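Local coordinates for hypothetical protein (Bacteroides uniformis ATCC 8492, PDB 4QRL) that is of unknown function but has a lipocalin-like beta-barrel, a fold that in relatives often binds small hydrophobic molecules, at residues A[76-79]-A[80-84]. Sequence-based numbering, arbitrary orientation.
Sequences DKNY and DTYFG
The turn from Asp76 to Tyr79 leads into a short helix, where Asn78 O meets Thr81 N and the Tyr79 ring lies against Phe83 and Gly84. Asp76 has a short carboxylate that reaches two residues on: OD1 accepts a hydrogen bond from Asn78 N (2.8 Å), an Asx turn within the type I beta turn. At the N-cap, Asn78 O bonds Thr81 N (3.0 Å), which sits above the carbonyl plane. Its amide does not cap the helix; ND2 runs alongside Thr81 and gives OG1 a weak but fairly straight bond (3.4 Å, 161°), as suits two short polar side chains. Tyr79 O accepts a hydrogen bond from Phe83 N (2.8 Å), almost in line with the C=O. CG anti to the backbone N (chi1 -177°) places the flat Tyr79 ring with Gly84 N over one face, offset toward the rim, and CE1 on Phe83 CB (3.6 Å), while its hydroxyl bonds Trp85 O. Gly84, with positive phi, suits the turn out of the helix. Replacing Tyr79 with an alanine would probably open a gap beside Phe83 CB and Gly84 and deprive Trp85 O of its partner. Following helix 71-74, the turn and helix 79-82 help connect strands 64-69 and 89-97, with Tyr79 on Leu69 and Tyr82 against strands 39-45 and 51-61.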
ATOM      1  N   ASP A  76      11.054   7.025  -9.116  1.00 34.90           N
ATOM      2  CA  ASP A  76      10.226   6.572 -10.245  1.00 33.05           C
ATOM      3  C   ASP A  76       9.321   7.710 -10.742  1.00 34.91           C
ATOM      4  O   ASP A  76       8.792   8.473  -9.925  1.00 32.12           O
ATOM      5  CB  ASP A  76       9.383   5.357  -9.832  1.00 33.75           C
ATOM      6  CG  ASP A  76       8.721   4.667 -11.001  1.00 40.53           C
ATOM      7  OD1 ASP A  76       7.696   5.188 -11.491  1.00 38.78           O
ATOM      8  OD2 ASP A  76       9.249   3.628 -11.447  1.00 46.22           O
ATOM      9  N   LYS A  77       9.171   7.845 -12.075  1.00 33.12           N
ATOM     10  CA  LYS A  77       8.351   8.911 -12.689  1.00 33.27           C
ATOM     11  C   LYS A  77       6.866   8.840 -12.207  1.00 33.23           C
ATOM     12  O   LYS A  77       6.187   9.857 -12.186  1.00 32.27           O
ATOM     13  CB  LYS A  77       8.427   8.854 -14.230  1.00 38.47           C
ATOM     14  CG  LYS A  77       7.609   7.718 -14.862  1.00 46.99           C
ATOM     15  CD  LYS A  77       7.779   7.629 -16.384  1.00 63.69           C
ATOM     16  CE  LYS A  77       7.140   6.384 -16.969  1.00 72.53           C
ATOM     17  NZ  LYS A  77       7.841   5.131 -16.555  1.00 78.87           N
ATOM     18  N   ASN A  78       6.383   7.647 -11.802  1.00 30.03           N
ATOM     19  CA  ASN A  78       5.010   7.509 -11.307  1.00 28.80           C
ATOM     20  C   ASN A  78       4.923   7.493  -9.786  1.00 31.51           C
ATOM     21  O   ASN A  78       3.833   7.262  -9.261  1.00 30.21           O
ATOM     22  CB  ASN A  78       4.332   6.270 -11.881  1.00 31.58           C
ATOM     23  CG  ASN A  78       3.789   6.543 -13.245  1.00 49.76           C
ATOM     24  OD1 ASN A  78       4.292   6.045 -14.244  1.00 44.55           O
ATOM     25  ND2 ASN A  78       2.813   7.419 -13.314  1.00 43.22           N
ATOM     26  N   TYR A  79       6.027   7.801  -9.071  1.00 29.50           N
ATOM     27  CA  TYR A  79       6.029   7.777  -7.602  1.00 29.94           C
ATOM     28  C   TYR A  79       4.871   8.600  -6.942  1.00 35.05           C
ATOM     29  O   TYR A  79       4.165   8.069  -6.075  1.00 33.93           O
ATOM     30  CB  TYR A  79       7.373   8.237  -7.055  1.00 31.62           C
ATOM     31  CG  TYR A  79       7.455   8.153  -5.554  1.00 33.59           C
ATOM     32  CD1 TYR A  79       7.425   6.921  -4.901  1.00 32.81           C
ATOM     33  CD2 TYR A  79       7.508   9.306  -4.773  1.00 36.34           C
ATOM     34  CE1 TYR A  79       7.443   6.839  -3.516  1.00 30.67           C
ATOM     35  CE2 TYR A  79       7.576   9.231  -3.382  1.00 37.07           C
ATOM     36  CZ  TYR A  79       7.546   7.991  -2.760  1.00 39.38           C
ATOM     37  OH  TYR A  79       7.620   7.893  -1.393  1.00 37.82           O
ATOM     38  N   ASP A  80       4.637   9.843  -7.383  1.00 31.64           N
ATOM     39  CA  ASP A  80       3.570  10.674  -6.790  1.00 30.56           C
ATOM     40  C   ASP A  80       2.149  10.287  -7.197  1.00 34.20           C
ATOM     41  O   ASP A  80       1.183  10.727  -6.558  1.00 33.39           O
ATOM     42  CB  ASP A  80       3.786  12.142  -7.116  1.00 32.55           C
ATOM     43  CG  ASP A  80       5.021  12.754  -6.499  1.00 37.10           C
ATOM     44  OD1 ASP A  80       5.582  12.148  -5.558  1.00 36.68           O
ATOM     45  OD2 ASP A  80       5.413  13.850  -6.934  1.00 40.30           O
ATOM     46  N   THR A  81       2.016   9.457  -8.233  1.00 29.62           N
ATOM     47  CA  THR A  81       0.720   8.976  -8.671  1.00 29.76           C
ATOM     48  C   THR A  81       0.197   7.955  -7.669  1.00 33.99           C
ATOM     49  O   THR A  81      -1.005   7.920  -7.376  1.00 34.24           O
ATOM     50  CB  THR A  81       0.841   8.364 -10.083  1.00 36.07           C
ATOM     51  OG1 THR A  81       1.400   9.338 -10.947  1.00 39.55           O
ATOM     52  CG2 THR A  81      -0.478   7.883 -10.642  1.00 31.65           C
ATOM     53  N   TYR A  82       1.103   7.115  -7.150  1.00 30.09           N
ATOM     54  CA  TYR A  82       0.680   5.990  -6.321  1.00 28.81           C
ATOM     55  C   TYR A  82       1.105   6.063  -4.879  1.00 34.50           C
ATOM     56  O   TYR A  82       0.487   5.386  -4.051  1.00 34.57           O
ATOM     57  CB  TYR A  82       1.186   4.694  -6.945  1.00 29.00           C
ATOM     58  CG  TYR A  82       0.610   4.451  -8.327  1.00 29.27           C
ATOM     59  CD1 TYR A  82      -0.725   4.086  -8.492  1.00 30.97           C
ATOM     60  CD2 TYR A  82       1.390   4.608  -9.465  1.00 30.47           C
ATOM     61  CE1 TYR A  82      -1.263   3.868  -9.757  1.00 30.86           C
ATOM     62  CE2 TYR A  82       0.861   4.406 -10.737  1.00 31.50           C
ATOM     63  CZ  TYR A  82      -0.464   4.023 -10.875  1.00 34.94           C
ATOM     64  OH  TYR A  82      -0.990   3.823 -12.114  1.00 32.37           O
ATOM     65  N   PHE A  83       2.153   6.843  -4.565  1.00 30.62           N
ATOM     66  CA  PHE A  83       2.669   6.948  -3.210  1.00 30.09           C
ATOM     67  C   PHE A  83       2.883   8.406  -2.831  1.00 35.79           C
ATOM     68  O   PHE A  83       2.018   8.980  -2.153  1.00 35.32           O
ATOM     69  CB  PHE A  83       3.951   6.092  -3.064  1.00 30.07           C
ATOM     70  CG  PHE A  83       3.663   4.613  -3.203  1.00 30.17           C
ATOM     71  CD1 PHE A  83       3.210   3.870  -2.114  1.00 32.76           C
ATOM     72  CD2 PHE A  83       3.793   3.971  -4.435  1.00 30.31           C
ATOM     73  CE1 PHE A  83       2.913   2.508  -2.247  1.00 32.64           C
ATOM     74  CE2 PHE A  83       3.457   2.626  -4.575  1.00 32.91           C
ATOM     75  CZ  PHE A  83       3.015   1.905  -3.482  1.00 30.97           C
ATOM     76  N   GLY A  84       3.998   9.003  -3.265  1.00 32.26           N
ATOM     77  CA  GLY A  84       4.285  10.399  -2.944  1.00 33.95           C
ATOM     78  C   GLY A  84       4.666  10.611  -1.490  1.00 37.36           C
ATOM     79  O   GLY A  84       4.609  11.731  -0.993  1.00 37.24           O
TER